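Long-range contacts in computationally designed four-helix bundle protein (PDB 3U3B), which has no known biological function, being a hyperthermostable four-helix bundle whose hydrophobic core was completely redesigned by a flexible-backbone computational method: residues 32-37 against 80-85; 41-46 against 67-72; 59-64 against 95-100. All coordinates share one frame; numbering follows the deposited sequence.

Interaction 1. Residues 32-37 against 80-85; sequences NPEDME and IKITSD
Ile82 reaches from the linker before helix 84-102 into residues 33-36 and supplies the apolar half of this contact. CG2 meets the proline ring at one carbon, 3.7 Å from Pro33 CB, and also touches the Pro33 carbonyl oxygen. The other branch has CG1 anti to the carbonyl carbon (chi1 -59°), which carries CD1 to within 3.7 Å of Met36 CE; the methionine, bent at chi2, brings its methyl back to meet it. Met36 also touches Leu76, and Ile82 Met75, both on helix 59-76.

The charged half is a salt bridge in which Lys81 NZ stands 3.4 Å from Glu34 OE2, a weak hydrogen bond. The two side chains cross at about a right angle, and Lys81 CE lies 3.3 Å from Glu34 OE1. The carboxylate lies against the isoleucine as well, with Glu34 OE2 3.2 Å from Ile82 CD1, so one oxygen meets both the lysine and a methyl.

A type I turn, Asn32 to Asp35, leads into helix 36-56, capped by Asp35 OD1 at Glu37 N; Thr83 caps helix 84-102. The long ion pair joins exposed residues and is probably screened by solvent, whereas Ile82 is buried: an apolar patch bordered by charge.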
# COMPACT_ATOMS: atom_id res chain seq x y z
N ASN A 32 2.91 9.04 -16.00
CA ASN A 32 4.15 8.55 -16.60
C ASN A 32 4.55 7.19 -16.00
O ASN A 32 5.40 7.12 -15.11
CB ASN A 32 5.28 9.56 -16.37
CG ASN A 32 6.59 9.11 -16.99
OD1 ASN A 32 6.60 8.39 -17.99
ND2 ASN A 32 7.70 9.51 -16.38
N PRO A 33 3.91 6.12 -16.47
CA PRO A 33 3.93 4.81 -15.79
C PRO A 33 5.31 4.19 -15.63
O PRO A 33 5.51 3.33 -14.77
CB PRO A 33 3.08 3.93 -16.71
CG PRO A 33 2.11 4.88 -17.32
CD PRO A 33 2.87 6.18 -17.51
N GLU A 34 6.25 4.61 -16.47
CA GLU A 34 7.58 4.05 -16.47
C GLU A 34 8.49 4.79 -15.48
O GLU A 34 9.68 4.54 -15.44
CB GLU A 34 8.16 4.14 -17.88
CG GLU A 34 7.28 3.53 -18.97
CD GLU A 34 7.50 2.04 -19.16
OE1 GLU A 34 8.16 1.66 -20.16
OE2 GLU A 34 7.02 1.25 -18.33
N ASP A 35 7.94 5.72 -14.71
CA ASP A 35 8.76 6.50 -13.80
C ASP A 35 9.08 5.65 -12.58
O ASP A 35 8.31 5.62 -11.60
CB ASP A 35 8.07 7.80 -13.38
CG ASP A 35 8.99 8.70 -12.58
OD1 ASP A 35 10.09 8.23 -12.19
OD2 ASP A 35 8.63 9.87 -12.33
N MET A 36 10.22 4.97 -12.62
CA MET A 36 10.61 4.06 -11.53
C MET A 36 10.82 4.75 -10.19
O MET A 36 10.81 4.09 -9.13
CB MET A 36 11.90 3.29 -11.91
CG MET A 36 11.71 2.35 -13.07
SD MET A 36 10.26 1.30 -12.86
CE MET A 36 10.36 0.28 -14.34
N GLU A 37 10.99 6.06 -10.19
CA GLU A 37 11.15 6.78 -8.93
C GLU A 37 9.88 6.65 -8.05
O GLU A 37 9.95 6.40 -6.83
CB GLU A 37 11.49 8.24 -9.22
CG GLU A 37 11.89 9.06 -8.03
CD GLU A 37 12.38 10.44 -8.42
OE1 GLU A 37 12.71 10.66 -9.61
OE2 GLU A 37 12.43 11.32 -7.53
N ILE A 80 7.59 -7.61 -15.75
CA ILE A 80 6.46 -7.36 -16.65
C ILE A 80 6.36 -5.87 -17.00
O ILE A 80 6.73 -5.00 -16.20
CB ILE A 80 5.10 -7.85 -16.06
CG1 ILE A 80 3.91 -7.52 -16.99
CG2 ILE A 80 4.82 -7.20 -14.71
CD1 ILE A 80 3.48 -8.64 -17.96
N LYS A 81 5.85 -5.61 -18.20
CA LYS A 81 5.66 -4.27 -18.74
C LYS A 81 4.51 -3.50 -18.05
O LYS A 81 3.43 -4.06 -17.83
CB LYS A 81 5.39 -4.38 -20.24
CG LYS A 81 5.22 -3.05 -20.95
CD LYS A 81 6.34 -2.10 -20.59
CE LYS A 81 6.02 -0.68 -21.01
NZ LYS A 81 4.75 -0.17 -20.40
N ILE A 82 4.74 -2.22 -17.74
CA ILE A 82 3.82 -1.44 -16.91
C ILE A 82 2.65 -0.81 -17.68
O ILE A 82 2.82 0.19 -18.38
CB ILE A 82 4.55 -0.31 -16.13
CG1 ILE A 82 5.64 -0.89 -15.21
CG2 ILE A 82 3.56 0.49 -15.34
CD1 ILE A 82 7.04 -0.66 -15.71
N THR A 83 1.46 -1.37 -17.51
CA THR A 83 0.29 -0.93 -18.24
C THR A 83 -0.71 -0.19 -17.34
O THR A 83 -0.59 -0.22 -16.10
CB THR A 83 -0.49 -2.13 -18.83
OG1 THR A 83 -0.89 -3.00 -17.76
CG2 THR A 83 0.35 -2.94 -19.82
N SER A 84 -1.69 0.44 -17.97
CA SER A 84 -2.82 1.01 -17.27
C SER A 84 -3.49 -0.06 -16.40
O SER A 84 -3.83 0.19 -15.24
CB SER A 84 -3.81 1.59 -18.28
OG SER A 84 -4.25 0.57 -19.17
N ASP A 85 -3.68 -1.25 -16.96
CA ASP A 85 -4.41 -2.32 -16.28
C ASP A 85 -3.66 -2.84 -15.06
O ASP A 85 -4.26 -3.23 -14.06
CB ASP A 85 -4.71 -3.48 -17.24
CG ASP A 85 -5.82 -3.14 -18.22
OD1 ASP A 85 -6.60 -2.21 -17.91
OD2 ASP A 85 -5.92 -3.81 -19.27

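Interaction 2. Residues 41-46 against 67-72; sequences KIYRLV and TIMNLV
Val46 and Met69 supply the one carbon pair here inside normal van der Waals distance: Val46 CG1 presses to 3.4 Å from Met69 CG as the two side chains run past each other in opposite directions. Met69 bends at chi3 (54°), and its methyl turns toward the phenol of Tyr43, leaving CE 3.4 Å from Tyr43 OH. Tyrosine and methionine cross at about a right angle.

The ring fits into the relief of helix 67-72. With CG anti to the backbone N (chi1 -175°), Tyr43 sends its ring across the groove between Met69 and Val72, where CE1 lies 3.8 Å from Met69 CB. Its edge faces the backbone, the Met69 carbonyl oxygen lying in the ring plane 3.5 Å from Tyr43 CE1. Val72 CG1 fills the hollow near the root of the ring, 4.0 Å from Tyr43 CB. Deeper in the bundle, Val46 CG2 abuts Ile68 CG2 at 4.2 Å, while Ile42 and Val72 make a looser methyl contact.

Tyr43 continues onto Asp73 and Leu76, and Val46 onto Leu65. The segments approach to 9.7 Å between axes at 158°, the nearly antiparallel packing of consecutive helices in an up-and-down four-helix bundle, the fold found in Hpt domains.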
# COMPACT_ATOMS: atom_id res chain seq x y z
N LYS A 41 9.32 4.51 -4.44
CA LYS A 41 8.75 5.13 -3.23
C LYS A 41 7.53 4.36 -2.75
O LYS A 41 7.33 4.15 -1.54
CB LYS A 41 8.33 6.59 -3.50
CG LYS A 41 9.53 7.56 -3.46
CD LYS A 41 9.24 8.92 -4.13
CE LYS A 41 10.53 9.71 -4.42
NZ LYS A 41 11.46 9.78 -3.25
N ILE A 42 6.69 3.98 -3.70
CA ILE A 42 5.51 3.20 -3.42
C ILE A 42 5.85 1.86 -2.79
O ILE A 42 5.22 1.47 -1.79
CB ILE A 42 4.66 3.00 -4.71
CG1 ILE A 42 3.96 4.31 -5.09
CG2 ILE A 42 3.63 1.88 -4.55
CD1 ILE A 42 3.44 4.29 -6.52
N TYR A 43 6.84 1.16 -3.33
CA TYR A 43 7.23 -0.12 -2.77
C TYR A 43 7.63 0.08 -1.32
O TYR A 43 7.20 -0.69 -0.46
CB TYR A 43 8.39 -0.74 -3.52
CG TYR A 43 8.70 -2.12 -3.02
CD1 TYR A 43 8.11 -3.24 -3.58
CD2 TYR A 43 9.53 -2.31 -1.90
CE1 TYR A 43 8.35 -4.49 -3.10
CE2 TYR A 43 9.79 -3.58 -1.41
CZ TYR A 43 9.18 -4.66 -2.02
OH TYR A 43 9.42 -5.91 -1.55
N ARG A 44 8.46 1.09 -1.05
CA ARG A 44 8.96 1.31 0.32
C ARG A 44 7.86 1.75 1.32
O ARG A 44 7.92 1.39 2.50
CB ARG A 44 10.19 2.23 0.36
CG ARG A 44 11.47 1.56 -0.19
CD ARG A 44 12.73 2.44 -0.11
NE ARG A 44 12.58 3.65 -0.94
CZ ARG A 44 13.11 3.85 -2.14
NH1 ARG A 44 13.89 2.95 -2.71
NH2 ARG A 44 12.88 4.99 -2.76
N LEU A 45 6.86 2.49 0.85
CA LEU A 45 5.71 2.86 1.65
C LEU A 45 4.90 1.62 2.02
O LEU A 45 4.53 1.44 3.20
CB LEU A 45 4.82 3.87 0.92
CG LEU A 45 5.37 5.30 0.89
CD1 LEU A 45 4.64 6.13 -0.18
CD2 LEU A 45 5.28 5.98 2.26
N VAL A 46 4.64 0.77 1.03
CA VAL A 46 3.87 -0.44 1.27
C VAL A 46 4.61 -1.40 2.23
O VAL A 46 3.99 -2.04 3.10
CB VAL A 46 3.52 -1.13 -0.05
CG1 VAL A 46 2.84 -2.47 0.17
CG2 VAL A 46 2.63 -0.23 -0.91
N THR A 67 0.63 -8.89 -1.36
CA THR A 67 0.27 -9.05 -2.77
C THR A 67 0.67 -7.83 -3.59
O THR A 67 1.17 -7.96 -4.71
CB THR A 67 -1.22 -9.31 -2.95
OG1 THR A 67 -1.59 -10.53 -2.28
CG2 THR A 67 -1.53 -9.46 -4.41
N ILE A 68 0.45 -6.63 -3.05
CA ILE A 68 0.83 -5.42 -3.76
C ILE A 68 2.36 -5.34 -3.94
O ILE A 68 2.84 -5.00 -5.00
CB ILE A 68 0.31 -4.16 -3.04
CG1 ILE A 68 -1.23 -4.14 -3.03
CG2 ILE A 68 0.90 -2.92 -3.66
CD1 ILE A 68 -1.81 -3.21 -1.96
N MET A 69 3.13 -5.66 -2.89
CA MET A 69 4.58 -5.66 -3.00
C MET A 69 5.06 -6.63 -4.07
O MET A 69 5.98 -6.31 -4.83
CB MET A 69 5.22 -6.01 -1.65
CG MET A 69 4.99 -4.95 -0.62
SD MET A 69 5.34 -5.57 1.06
CE MET A 69 7.00 -6.16 0.81
N ASN A 70 4.45 -7.80 -4.15
CA ASN A 70 4.84 -8.73 -5.20
C ASN A 70 4.68 -8.12 -6.58
O ASN A 70 5.58 -8.25 -7.42
CB ASN A 70 4.05 -10.04 -5.12
CG ASN A 70 4.45 -10.90 -3.95
OD1 ASN A 70 5.50 -10.69 -3.33
ND2 ASN A 70 3.63 -11.91 -3.65
N LEU A 71 3.55 -7.47 -6.82
CA LEU A 71 3.28 -6.86 -8.12
C LEU A 71 4.25 -5.71 -8.39
O LEU A 71 4.83 -5.63 -9.47
CB LEU A 71 1.83 -6.36 -8.19
CG LEU A 71 1.31 -5.99 -9.58
CD1 LEU A 71 1.37 -7.19 -10.53
CD2 LEU A 71 -0.12 -5.48 -9.46
N VAL A 72 4.44 -4.85 -7.41
CA VAL A 72 5.33 -3.72 -7.61
C VAL A 72 6.77 -4.20 -7.77
O VAL A 72 7.51 -3.70 -8.62
CB VAL A 72 5.19 -2.67 -6.50
CG1 VAL A 72 6.19 -1.56 -6.73
CG2 VAL A 72 3.80 -2.10 -6.51

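Interaction 3. Residues 59-64 against 95-100; sequences SSVAKV and DMVTRE
Val64 and Val97 form the closest apolar pair between these segments, CG1 of Val64 lying 3.5 Å from CG2 of Val97. One turn back on helix 59-76, Val61 CG1 meets Val97 CG1 at 3.9 Å, so the two branches of Val97 are shared between two valines. Met96 adds its methyl, CE lying 4.1 Å from Val64 CG2.

Glu100 works in two ways. Its CG, anti to the backbone N (chi1 -170°), packs against Val61 CG2 at 3.6 Å; the bend at chi2 then brings the carboxylate to Ser60, whose OG stands 2.9 Å from Glu100 OE2, a weak hydrogen bond at most, because the serine proton could also go to another acceptor. Shortening Glu100 to an alanine is likely to leave Ser60 OG without this acceptor and Val61 CG2 without the methylene packed against it. The other carboxylate oxygen makes a long, weak ion pair with Lys103.

The segment axes lie 9.5 Å apart at 171°, nearly antiparallel, and the CA atoms of Val61 and Val97 come nearest, 5.8 Å apart. Val61 touches Thr53 on helix 36-56 and Val97 touches Ile19 on helix 3-30, so together they link helices 59-76 and 84-102 to the other two.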
# COMPACT_ATOMS: atom_id res chain seq x y z
N SER A 59 -3.71 -9.52 10.09
CA SER A 59 -3.32 -10.52 9.10
C SER A 59 -4.00 -10.38 7.74
O SER A 59 -3.39 -10.65 6.71
CB SER A 59 -3.60 -11.91 9.65
OG SER A 59 -4.92 -11.95 10.17
N SER A 60 -5.27 -9.99 7.73
CA SER A 60 -6.00 -9.85 6.48
C SER A 60 -5.46 -8.69 5.65
O SER A 60 -5.46 -8.73 4.42
CB SER A 60 -7.49 -9.65 6.74
OG SER A 60 -7.73 -8.38 7.31
N VAL A 61 -5.01 -7.63 6.33
CA VAL A 61 -4.46 -6.48 5.63
C VAL A 61 -3.05 -6.80 5.10
O VAL A 61 -2.73 -6.52 3.95
CB VAL A 61 -4.40 -5.26 6.56
CG1 VAL A 61 -3.81 -4.08 5.83
CG2 VAL A 61 -5.80 -4.93 7.10
N ALA A 62 -2.23 -7.39 5.96
CA ALA A 62 -0.88 -7.81 5.62
C ALA A 62 -0.84 -8.64 4.35
O ALA A 62 0.06 -8.47 3.52
CB ALA A 62 -0.27 -8.57 6.75
N LYS A 63 -1.81 -9.54 4.19
CA LYS A 63 -1.82 -10.42 3.03
C LYS A 63 -2.08 -9.64 1.74
O LYS A 63 -1.53 -9.98 0.70
CB LYS A 63 -2.86 -11.53 3.17
CG LYS A 63 -2.65 -12.46 4.36
CD LYS A 63 -1.41 -13.34 4.24
CE LYS A 63 -1.30 -14.26 5.45
NZ LYS A 63 -2.45 -15.21 5.54
N VAL A 64 -2.93 -8.61 1.80
CA VAL A 64 -3.14 -7.74 0.65
C VAL A 64 -1.91 -6.88 0.36
O VAL A 64 -1.49 -6.76 -0.79
CB VAL A 64 -4.40 -6.86 0.80
CG1 VAL A 64 -4.65 -6.05 -0.50
CG2 VAL A 64 -5.61 -7.74 1.10
N ASP A 95 -7.50 -0.17 -2.43
CA ASP A 95 -8.84 0.10 -1.95
C ASP A 95 -9.34 -1.02 -1.04
O ASP A 95 -10.03 -0.77 -0.07
CB ASP A 95 -9.78 0.29 -3.12
CG ASP A 95 -9.50 1.57 -3.90
OD1 ASP A 95 -8.79 2.46 -3.36
OD2 ASP A 95 -9.99 1.68 -5.05
N MET A 96 -8.98 -2.25 -1.35
CA MET A 96 -9.25 -3.37 -0.47
C MET A 96 -8.58 -3.14 0.88
O MET A 96 -9.19 -3.37 1.92
CB MET A 96 -8.76 -4.69 -1.09
CG MET A 96 -9.65 -5.21 -2.21
SD MET A 96 -8.87 -6.41 -3.32
CE MET A 96 -8.17 -7.57 -2.13
N VAL A 97 -7.34 -2.67 0.86
CA VAL A 97 -6.59 -2.41 2.09
C VAL A 97 -7.32 -1.36 2.91
O VAL A 97 -7.46 -1.50 4.12
CB VAL A 97 -5.14 -1.92 1.83
CG1 VAL A 97 -4.50 -1.42 3.12
CG2 VAL A 97 -4.31 -3.02 1.22
N THR A 98 -7.79 -0.32 2.26
CA THR A 98 -8.48 0.74 2.96
C THR A 98 -9.77 0.24 3.60
O THR A 98 -10.07 0.60 4.75
CB THR A 98 -8.79 1.91 2.02
OG1 THR A 98 -7.58 2.55 1.67
CG2 THR A 98 -9.65 2.93 2.71
N ARG A 99 -10.54 -0.57 2.87
CA ARG A 99 -11.78 -1.09 3.44
C ARG A 99 -11.49 -2.00 4.63
O ARG A 99 -12.14 -1.90 5.69
CB ARG A 99 -12.59 -1.89 2.40
CG ARG A 99 -13.14 -1.04 1.25
CD ARG A 99 -14.06 0.05 1.73
NE ARG A 99 -14.79 0.69 0.62
CZ ARG A 99 -15.84 1.50 0.78
NH1 ARG A 99 -16.29 1.76 2.00
NH2 ARG A 99 -16.45 2.04 -0.27
N GLU A 100 -10.55 -2.92 4.43
CA GLU A 100 -10.25 -3.93 5.45
C GLU A 100 -9.77 -3.25 6.71
O GLU A 100 -10.07 -3.67 7.83
CB GLU A 100 -9.18 -4.91 4.92
CG GLU A 100 -8.98 -6.12 5.80
CD GLU A 100 -10.23 -6.98 5.89
OE1 GLU A 100 -10.92 -7.13 4.86
OE2 GLU A 100 -10.52 -7.49 6.99

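Burial and chemistry change together along this bundle. Interaction 2 is the buried one, near the chain's centre, and has no hydrogen bond across it; interaction 3 is partly buried, with two of its valines buried and a serine-glutamate pair toward its margin; interaction 1 is a surface contact where the chain leads into helices 36-56 and 84-102, and a salt bridge joins the apolar packing. Helix 36-56 serves interactions 1 and 2, helix 59-76 serves 2 and 3, and helix 84-102 serves 1 and 3. Interactions 2 and 3 touch where Ile68 CD1 lies 4.0 Å from Val97 CG2, making their packing continuous. Interactions 1 and 3, with centres about 23 Å apart, lie on opposite sides of the chain's centre.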